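Local coordinates for protein MAU2 chromatid cohesion factor homolog (PDB 4XDN) that forms a complex with SCC2 that is required for the association of cohesin with chromosomes, and so takes part in sister chromatid cohesion, at residues 509-514 with 565-570; 572-577 with 608-613; 592-597 with 602-607. All blocks are in the same frame, centred on the assembly; numbering follows the deposited sequence.

Following the chain from its N terminus, helix 499-513 comes first, and contact 1 closes a loop of 50 residues by setting it against helix 562-575. That helix goes on into contact 2, where its last turn meets helix 601-618 across 30 intervening residues. Within that span lies contact 3, a short closure over four residues between the end of helix 580-593 and the start of helix 601-618. Contact 1 thus precedes the other two in series, while contact 3 falls between the segments of contact 2. Y570 packs on W610 and I566 on I607, so contact 1 touches both of the others, while contacts 2 and 3 merely adjoin along helix 601-618.

Contact 1 of 3, residues 509-514 with 565-570; sequences WLFSHF and QILVNY
F511 reaches across from helix 499-513 and sets the CE2 and CZ corner of its ring against L567 of helix 562-575, a helix-to-helix contact within the alpha-helical, TPR-like superhelix known for the SCC4/mau-2 family. The closest pair is F511 CE2 and L567 CD2 at 3.8 Å. The methyl lies near the plane of the ring, so the leucine meets an edge of the phenylalanine and not its face, and the two side chains cross at about a right angle. In F511, CG stands anti to the carbonyl carbon (chi1 -80°), and the first bond of the side chain already points at the partner helix.

One turn further on, Y570 gives a looser touch, with F511 CZ 4.3 Å from Y570 CD2 and near the plane of the tyrosine ring. The helices stay well separated: F511 CA and L567 CA, the nearest such pair, are 9.7 Å apart, and 120 Å² is buried in all. Apolar side chains of another protein's chain also pack on F511, L567 and Y570, placing this buried contact at an interface.

Each helix also carries an internal side-chain bond. H513 ND1 donates to W509 O (2.6 Å), with the imidazole lying over the indole face. N569 ND2 donates to Q565 O at 2.7 Å, nearly straight (N-H...O 170°), from the opposite face of that carbonyl to N569 N.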
loop_
_atom_site.group_PDB
_atom_site.type_symbol
_atom_site.label_atom_id
_atom_site.label_comp_id
_atom_site.label_asym_id
_atom_site.label_seq_id
_atom_site.Cartn_x
_atom_site.Cartn_y
_atom_site.Cartn_z
ATOM N N TRP A 509 17.933 -5.944 22.932
ATOM C CA TRP A 509 18.115 -7.142 23.745
ATOM C C TRP A 509 19.381 -7.022 24.586
ATOM O O TRP A 509 19.366 -7.290 25.786
ATOM C CB TRP A 509 18.184 -8.393 22.870
ATOM C CG TRP A 509 18.069 -9.671 23.649
ATOM C CD1 TRP A 509 16.924 -10.367 23.916
ATOM C CD2 TRP A 509 19.137 -10.407 24.262
ATOM N NE1 TRP A 509 17.213 -11.487 24.657
ATOM C CE2 TRP A 509 18.564 -11.535 24.882
ATOM C CE3 TRP A 509 20.520 -10.222 24.345
ATOM C CZ2 TRP A 509 19.326 -12.474 25.576
ATOM C CZ3 TRP A 509 21.274 -11.157 25.036
ATOM C CH2 TRP A 509 20.675 -12.267 25.642
ATOM N N LEU A 510 20.474 -6.612 23.952
ATOM C CA LEU A 510 21.752 -6.495 24.638
ATOM C C LEU A 510 21.721 -5.386 25.687
ATOM O O LEU A 510 22.287 -5.533 26.770
ATOM C CB LEU A 510 22.876 -6.246 23.630
ATOM C CG LEU A 510 23.188 -7.424 22.702
ATOM C CD1 LEU A 510 24.155 -7.010 21.605
ATOM C CD2 LEU A 510 23.755 -8.600 23.485
ATOM N N PHE A 511 21.054 -4.279 25.368
ATOM C CA PHE A 511 20.901 -3.185 26.321
ATOM C C PHE A 511 20.153 -3.637 27.572
ATOM O O PHE A 511 20.434 -3.167 28.675
ATOM C CB PHE A 511 20.156 -2.004 25.684
ATOM C CG PHE A 511 21.013 -1.119 24.805
ATOM C CD1 PHE A 511 22.384 -1.304 24.699
ATOM C CD2 PHE A 511 20.431 -0.087 24.089
ATOM C CE1 PHE A 511 23.148 -0.482 23.894
ATOM C CE2 PHE A 511 21.193 0.736 23.284
ATOM C CZ PHE A 511 22.551 0.538 23.186
ATOM N N SER A 512 19.206 -4.553 27.396
ATOM C CA SER A 512 18.340 -4.980 28.490
ATOM C C SER A 512 18.849 -6.226 29.221
ATOM O O SER A 512 18.262 -6.637 30.224
ATOM C CB SER A 512 16.929 -5.241 27.959
ATOM O OG SER A 512 16.943 -6.222 26.936
ATOM N N HIS A 513 19.939 -6.815 28.729
ATOM C CA HIS A 513 20.476 -8.051 29.304
ATOM C C HIS A 513 21.932 -7.936 29.764
ATOM O O HIS A 513 22.498 -8.907 30.265
ATOM C CB HIS A 513 20.355 -9.193 28.288
ATOM C CG HIS A 513 18.953 -9.671 28.082
ATOM N ND1 HIS A 513 18.078 -9.066 27.202
ATOM C CD2 HIS A 513 18.267 -10.694 28.643
ATOM C CE1 HIS A 513 16.920 -9.697 27.230
ATOM N NE2 HIS A 513 17.007 -10.691 28.098
ATOM N N PHE A 514 22.529 -6.757 29.604
ATOM C CA PHE A 514 23.939 -6.555 29.944
ATOM C C PHE A 514 24.194 -5.246 30.680
ATOM O O PHE A 514 23.705 -4.190 30.282
ATOM C CB PHE A 514 24.804 -6.570 28.680
ATOM C CG PHE A 514 25.197 -7.942 28.222
ATOM C CD1 PHE A 514 24.384 -8.662 27.364
ATOM C CD2 PHE A 514 26.393 -8.504 28.635
ATOM C CE1 PHE A 514 24.752 -9.923 26.938
ATOM C CE2 PHE A 514 26.764 -9.763 28.213
ATOM C CZ PHE A 514 25.944 -10.473 27.362
ATOM N N GLN A 565 23.025 4.435 14.301
ATOM C CA GLN A 565 24.466 4.394 14.066
ATOM C C GLN A 565 25.250 4.634 15.356
ATOM O O GLN A 565 26.282 4.003 15.591
ATOM C CB GLN A 565 24.871 5.427 13.013
ATOM C CG GLN A 565 25.726 4.852 11.896
ATOM C CD GLN A 565 26.390 5.923 11.052
ATOM O OE1 GLN A 565 25.856 7.021 10.883
ATOM N NE2 GLN A 565 27.567 5.610 10.522
ATOM N N ILE A 566 24.751 5.538 16.192
ATOM C CA ILE A 566 25.420 5.866 17.445
ATOM C C ILE A 566 25.335 4.704 18.434
ATOM O O ILE A 566 26.321 4.367 19.090
ATOM C CB ILE A 566 24.817 7.141 18.085
ATOM C CG1 ILE A 566 25.079 8.352 17.185
ATOM C CG2 ILE A 566 25.423 7.397 19.464
ATOM C CD1 ILE A 566 24.370 9.628 17.620
ATOM N N LEU A 567 24.159 4.093 18.540
ATOM C CA LEU A 567 23.946 3.017 19.503
ATOM C C LEU A 567 24.743 1.757 19.153
ATOM O O LEU A 567 25.267 1.084 20.041
ATOM C CB LEU A 567 22.455 2.679 19.602
ATOM C CG LEU A 567 21.554 3.755 20.217
ATOM C CD1 LEU A 567 20.098 3.319 20.158
ATOM C CD2 LEU A 567 21.952 4.071 21.650
ATOM N N VAL A 568 24.830 1.438 17.864
ATOM C CA VAL A 568 25.578 0.265 17.426
ATOM C C VAL A 568 27.068 0.458 17.686
ATOM O O VAL A 568 27.750 -0.459 18.145
ATOM C CB VAL A 568 25.362 -0.033 15.931
ATOM C CG1 VAL A 568 26.176 -1.253 15.502
ATOM C CG2 VAL A 568 23.898 -0.278 15.656
ATOM N N ASN A 569 27.569 1.649 17.381
ATOM C CA ASN A 569 28.969 1.960 17.629
ATOM C C ASN A 569 29.256 2.050 19.125
ATOM O O ASN A 569 30.306 1.603 19.586
ATOM C CB ASN A 569 29.360 3.262 16.930
ATOM C CG ASN A 569 29.700 3.053 15.465
ATOM O OD1 ASN A 569 30.853 2.796 15.116
ATOM N ND2 ASN A 569 28.694 3.157 14.601
ATOM N N TYR A 570 28.317 2.616 19.878
ATOM C CA TYR A 570 28.431 2.678 21.335
ATOM C C TYR A 570 28.496 1.277 21.926
ATOM O O TYR A 570 29.353 0.978 22.759
ATOM C CB TYR A 570 27.250 3.444 21.936
ATOM C CG TYR A 570 27.175 3.386 23.450
ATOM C CD1 TYR A 570 28.056 4.116 24.239
ATOM C CD2 TYR A 570 26.214 2.616 24.088
ATOM C CE1 TYR A 570 27.988 4.072 25.622
ATOM C CE2 TYR A 570 26.138 2.565 25.470
ATOM C CZ TYR A 570 27.027 3.295 26.231
ATOM O OH TYR A 570 26.952 3.244 27.606
#

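Contact 2 of 3, residues 572-577 with 608-613; sequences GGRMLE and GIWHLM
R574 lays its guanidinium flat on the indole of W610, the planes 3° from parallel and the centres 4.6 Å apart: a cation-pi stack between helices 562-575 and 601-618. The two side chains slide past each other in opposite directions, so the overlap runs along the arginine and is not confined to its charged end. R574 CG lies over the face, toward the rim. R574 CD sits 3.9 Å from the centroid of the five-membered ring and 22° off its normal, a CH-pi contact, and R574 NE comes to 3.7 Å from W610 CD1. Bends at chi2 and chi3 carry the chain across the indole, although the side chain leaves the backbone alongside the partner.

At the other end of the indole, W610 CZ2 is 3.8 Å from G573 C, and W610 CH2 is 4.1 Å from G573 CA. Since G573 has no side chain, the six-membered ring can come this close to the backbone. W610 is buried and accounts for 87 of the 170 Å² covered in total.

Y570, one turn before R574, meets W610 edge-to-face, and its OH is held by a weak hydrogen bond with R574 NH2. Around this group, W610 packs on S587 of helix 580-593, R574 touches P516 and F517 in the loop after helix 499-513, and H611 and L612 touch T627 of helix 621-638.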
loop_
_atom_site.group_PDB
_atom_site.type_symbol
_atom_site.label_atom_id
_atom_site.label_comp_id
_atom_site.label_asym_id
_atom_site.label_seq_id
_atom_site.Cartn_x
_atom_site.Cartn_y
_atom_site.Cartn_z
ATOM N N GLY A 572 29.073 -1.630 20.268
ATOM C CA GLY A 572 30.244 -2.306 19.741
ATOM C C GLY A 572 31.519 -1.827 20.409
ATOM O O GLY A 572 32.391 -2.625 20.748
ATOM N N GLY A 573 31.627 -0.516 20.600
ATOM C CA GLY A 573 32.796 0.068 21.232
ATOM C C GLY A 573 32.968 -0.392 22.667
ATOM O O GLY A 573 34.088 -0.577 23.140
ATOM N N ARG A 574 31.851 -0.582 23.359
ATOM C CA ARG A 574 31.869 -0.996 24.757
ATOM C C ARG A 574 32.151 -2.487 24.921
ATOM O O ARG A 574 32.863 -2.891 25.843
ATOM C CB ARG A 574 30.536 -0.654 25.421
ATOM C CG ARG A 574 30.437 0.770 25.954
ATOM C CD ARG A 574 30.831 0.862 27.425
ATOM N NE ARG A 574 29.986 1.808 28.151
ATOM C CZ ARG A 574 30.047 2.016 29.463
ATOM N NH1 ARG A 574 30.916 1.344 30.206
ATOM N NH2 ARG A 574 29.235 2.896 30.033
ATOM N N MET A 575 31.596 -3.298 24.024
ATOM C CA MET A 575 31.639 -4.753 24.168
ATOM C C MET A 575 32.734 -5.437 23.352
ATOM O O MET A 575 33.261 -6.467 23.767
ATOM C CB MET A 575 30.291 -5.357 23.772
ATOM C CG MET A 575 29.122 -4.905 24.634
ATOM S SD MET A 575 27.633 -5.883 24.340
ATOM C CE MET A 575 28.108 -7.451 25.060
ATOM N N LEU A 576 33.071 -4.874 22.194
ATOM C CA LEU A 576 33.913 -5.574 21.224
ATOM C C LEU A 576 35.319 -4.992 21.063
ATOM O O LEU A 576 36.232 -5.705 20.647
ATOM C CB LEU A 576 33.212 -5.592 19.862
ATOM C CG LEU A 576 31.786 -6.153 19.876
ATOM C CD1 LEU A 576 31.171 -6.093 18.486
ATOM C CD2 LEU A 576 31.766 -7.583 20.409
ATOM N N GLU A 577 35.497 -3.715 21.386
ATOM C CA GLU A 577 36.796 -3.067 21.224
ATOM C C GLU A 577 37.650 -3.183 22.490
ATOM O O GLU A 577 37.149 -3.001 23.597
ATOM C CB GLU A 577 36.609 -1.597 20.850
ATOM C CG GLU A 577 35.864 -1.379 19.533
ATOM C CD GLU A 577 36.675 -1.786 18.313
ATOM O OE1 GLU A 577 37.832 -2.226 18.475
ATOM O OE2 GLU A 577 36.151 -1.656 17.187
ATOM N N GLY A 608 28.538 10.626 26.886
ATOM C CA GLY A 608 29.520 11.519 27.469
ATOM C C GLY A 608 30.210 10.908 28.674
ATOM O O GLY A 608 31.413 11.087 28.859
ATOM N N ILE A 609 29.450 10.190 29.496
ATOM C CA ILE A 609 30.019 9.510 30.655
ATOM C C ILE A 609 31.067 8.508 30.185
ATOM O O ILE A 609 32.150 8.415 30.757
ATOM C CB ILE A 609 28.942 8.775 31.487
ATOM C CG1 ILE A 609 27.927 9.774 32.045
ATOM C CG2 ILE A 609 29.588 7.988 32.635
ATOM C CD1 ILE A 609 26.731 9.131 32.719
ATOM N N TRP A 610 30.730 7.766 29.137
ATOM C CA TRP A 610 31.625 6.762 28.582
ATOM C C TRP A 610 32.896 7.406 28.045
ATOM O O TRP A 610 34.002 6.935 28.303
ATOM C CB TRP A 610 30.920 5.983 27.471
ATOM C CG TRP A 610 31.795 4.995 26.775
ATOM C CD1 TRP A 610 32.709 4.159 27.348
ATOM C CD2 TRP A 610 31.843 4.743 25.369
ATOM N NE1 TRP A 610 33.321 3.399 26.382
ATOM C CE2 TRP A 610 32.806 3.737 25.158
ATOM C CE3 TRP A 610 31.163 5.267 24.266
ATOM C CZ2 TRP A 610 33.105 3.246 23.890
ATOM C CZ3 TRP A 610 31.462 4.778 23.009
ATOM C CH2 TRP A 610 32.426 3.778 22.831
ATOM N N HIS A 611 32.730 8.490 27.298
ATOM C CA HIS A 611 33.866 9.177 26.705
ATOM C C HIS A 611 34.771 9.783 27.777
ATOM O O HIS A 611 35.991 9.794 27.627
ATOM C CB HIS A 611 33.394 10.267 25.744
ATOM C CG HIS A 611 34.510 10.908 24.981
ATOM N ND1 HIS A 611 35.276 10.218 24.067
ATOM C CD2 HIS A 611 35.003 12.169 25.013
ATOM C CE1 HIS A 611 36.189 11.028 23.562
ATOM N NE2 HIS A 611 36.045 12.217 24.119
ATOM N N LEU A 612 34.173 10.281 28.857
ATOM C CA LEU A 612 34.942 10.840 29.966
ATOM C C LEU A 612 35.859 9.788 30.584
ATOM O O LEU A 612 36.998 10.089 30.943
ATOM C CB LEU A 612 34.012 11.416 31.039
ATOM C CG LEU A 612 34.696 11.943 32.309
ATOM C CD1 LEU A 612 35.664 13.070 31.988
ATOM C CD2 LEU A 612 33.663 12.403 33.327
ATOM N N MET A 613 35.359 8.560 30.712
ATOM C CA MET A 613 36.165 7.466 31.246
ATOM C C MET A 613 37.375 7.240 30.358
ATOM O O MET A 613 38.507 7.183 30.835
ATOM C CB MET A 613 35.352 6.171 31.347
ATOM C CG MET A 613 34.161 6.237 32.287
ATOM S SD MET A 613 34.572 6.867 33.922
ATOM C CE MET A 613 33.411 8.232 34.045
#

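Contact 3 of 3, residues 592-597 with 602-607; sequences DMCRQQ and KVQYVI
C594 packs against the first turns of helix 601-618, its side chain covered mostly by Q604. C594 CB is 3.6 Å from Q604 CG, and C594 SG lies 3.6 Å from Q604 CA, so the thiol rests over the root of the glutamine while CB meets its methylene chain. C594 SG also has V603 CG1 at 4.1 Å and I607 CG1 at 4.4 Å, which puts it among three residues spanning one helical turn. The backbones are close here, with C594 CA and Q604 CA 5.7 Å apart, and no hydrogen bond links the two segments.

Q604 runs past the cysteine because CG is anti to its backbone N (chi1 -167°) and the chain stays extended beyond it. Its amide is anchored by a hydrogen bond from NE2 to the backbone oxygen of F591. This bond ties the glutamine to the residue just before 592-597 and fixes where its amide lies.

The contact closes an alpha-helical hairpin, helices 580-593 and 601-618 joined by a short turn. K602 forms a salt bridge to an acidic side chain of another protein's chain. I607 also touches C590 and F591, and I566 on helix 562-575, while Q604 packs on K630 and L634 of helix 621-638.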
loop_
_atom_site.group_PDB
_atom_site.type_symbol
_atom_site.label_atom_id
_atom_site.label_comp_id
_atom_site.label_asym_id
_atom_site.label_seq_id
_atom_site.Cartn_x
_atom_site.Cartn_y
_atom_site.Cartn_z
ATOM N N ASP A 592 30.076 13.340 19.529
ATOM C CA ASP A 592 29.858 14.485 18.658
ATOM C C ASP A 592 28.663 14.281 17.727
ATOM O O ASP A 592 27.977 15.239 17.385
ATOM C CB ASP A 592 31.113 14.770 17.833
ATOM C CG ASP A 592 30.994 16.041 17.014
ATOM O OD1 ASP A 592 31.227 17.133 17.572
ATOM O OD2 ASP A 592 30.666 15.950 15.813
ATOM N N MET A 593 28.414 13.036 17.328
ATOM C CA MET A 593 27.350 12.728 16.371
ATOM C C MET A 593 25.967 13.131 16.885
ATOM O O MET A 593 25.097 13.507 16.104
ATOM C CB MET A 593 27.350 11.232 16.040
ATOM C CG MET A 593 28.436 10.785 15.065
ATOM S SD MET A 593 27.898 10.721 13.345
ATOM C CE MET A 593 28.029 12.441 12.861
ATOM N N CYS A 594 25.780 13.054 18.200
ATOM C CA CYS A 594 24.482 13.312 18.823
ATOM C C CYS A 594 23.911 14.698 18.521
ATOM O O CYS A 594 22.707 14.916 18.657
ATOM C CB CYS A 594 24.591 13.142 20.340
ATOM S SG CYS A 594 24.817 11.438 20.901
ATOM N N ARG A 595 24.764 15.631 18.116
ATOM C CA ARG A 595 24.333 17.014 17.921
ATOM C C ARG A 595 23.487 17.195 16.662
ATOM O O ARG A 595 22.818 18.216 16.499
ATOM C CB ARG A 595 25.547 17.945 17.856
ATOM C CG ARG A 595 26.304 17.914 16.533
ATOM C CD ARG A 595 27.513 18.834 16.575
ATOM N NE ARG A 595 27.791 19.434 15.273
ATOM C CZ ARG A 595 27.011 20.337 14.681
ATOM N NH1 ARG A 595 25.889 20.741 15.267
ATOM N NH2 ARG A 595 27.345 20.832 13.497
ATOM N N GLN A 596 23.515 16.203 15.779
ATOM C CA GLN A 596 22.905 16.333 14.458
ATOM C C GLN A 596 21.375 16.348 14.500
ATOM O O GLN A 596 20.736 16.821 13.560
ATOM C CB GLN A 596 23.384 15.198 13.551
ATOM C CG GLN A 596 24.892 15.144 13.347
ATOM C CD GLN A 596 25.361 16.015 12.199
ATOM O OE1 GLN A 596 25.859 15.512 11.190
ATOM N NE2 GLN A 596 25.214 17.325 12.347
ATOM N N GLN A 597 20.794 15.836 15.582
ATOM C CA GLN A 597 19.340 15.812 15.742
ATOM C C GLN A 597 18.933 16.206 17.156
ATOM O O GLN A 597 19.682 15.992 18.108
ATOM C CB GLN A 597 18.780 14.423 15.414
ATOM C CG GLN A 597 18.906 14.028 13.952
ATOM C CD GLN A 597 18.459 12.598 13.687
ATOM O OE1 GLN A 597 17.993 11.900 14.589
ATOM N NE2 GLN A 597 18.600 12.158 12.444
ATOM N N LYS A 602 19.975 13.281 26.309
ATOM C CA LYS A 602 20.147 12.273 27.349
ATOM C C LYS A 602 21.001 11.119 26.832
ATOM O O LYS A 602 21.788 10.541 27.580
ATOM C CB LYS A 602 18.793 11.768 27.845
ATOM C CG LYS A 602 18.096 12.751 28.772
ATOM C CD LYS A 602 16.714 12.273 29.177
ATOM C CE LYS A 602 16.045 13.265 30.118
ATOM N NZ LYS A 602 14.674 12.840 30.504
ATOM N N VAL A 603 20.850 10.795 25.553
ATOM C CA VAL A 603 21.712 9.808 24.912
ATOM C C VAL A 603 23.152 10.320 24.906
ATOM O O VAL A 603 24.084 9.590 25.253
ATOM C CB VAL A 603 21.246 9.499 23.464
ATOM C CG1 VAL A 603 22.295 8.691 22.702
ATOM C CG2 VAL A 603 19.915 8.756 23.478
ATOM N N GLN A 604 23.323 11.584 24.521
ATOM C CA GLN A 604 24.646 12.199 24.446
ATOM C C GLN A 604 25.309 12.239 25.818
ATOM O O GLN A 604 26.523 12.073 25.938
ATOM C CB GLN A 604 24.550 13.616 23.871
ATOM C CG GLN A 604 25.895 14.214 23.463
ATOM C CD GLN A 604 25.764 15.608 22.870
ATOM O OE1 GLN A 604 24.899 16.383 23.270
ATOM N NE2 GLN A 604 26.620 15.928 21.905
ATOM N N TYR A 605 24.503 12.461 26.852
ATOM C CA TYR A 605 25.001 12.503 28.222
ATOM C C TYR A 605 25.588 11.149 28.626
ATOM O O TYR A 605 26.699 11.080 29.149
ATOM C CB TYR A 605 23.881 12.911 29.182
ATOM C CG TYR A 605 24.273 12.880 30.643
ATOM C CD1 TYR A 605 25.021 13.907 31.204
ATOM C CD2 TYR A 605 23.890 11.826 31.462
ATOM C CE1 TYR A 605 25.377 13.884 32.538
ATOM C CE2 TYR A 605 24.240 11.793 32.795
ATOM C CZ TYR A 605 24.984 12.824 33.330
ATOM O OH TYR A 605 25.336 12.794 34.660
ATOM N N VAL A 606 24.842 10.078 28.376
ATOM C CA VAL A 606 25.309 8.731 28.685
ATOM C C VAL A 606 26.573 8.418 27.882
ATOM O O VAL A 606 27.536 7.870 28.418
ATOM C CB VAL A 606 24.213 7.680 28.396
ATOM C CG1 VAL A 606 24.742 6.251 28.582
ATOM C CG2 VAL A 606 23.015 7.920 29.301
ATOM N N ILE A 607 26.564 8.776 26.601
ATOM C CA ILE A 607 27.746 8.636 25.758
ATOM C C ILE A 607 28.885 9.469 26.333
ATOM O O ILE A 607 30.049 9.076 26.273
ATOM C CB ILE A 607 27.475 9.086 24.301
ATOM C CG1 ILE A 607 26.273 8.328 23.715
ATOM C CG2 ILE A 607 28.738 8.928 23.445
ATOM C CD1 ILE A 607 26.606 7.295 22.658
#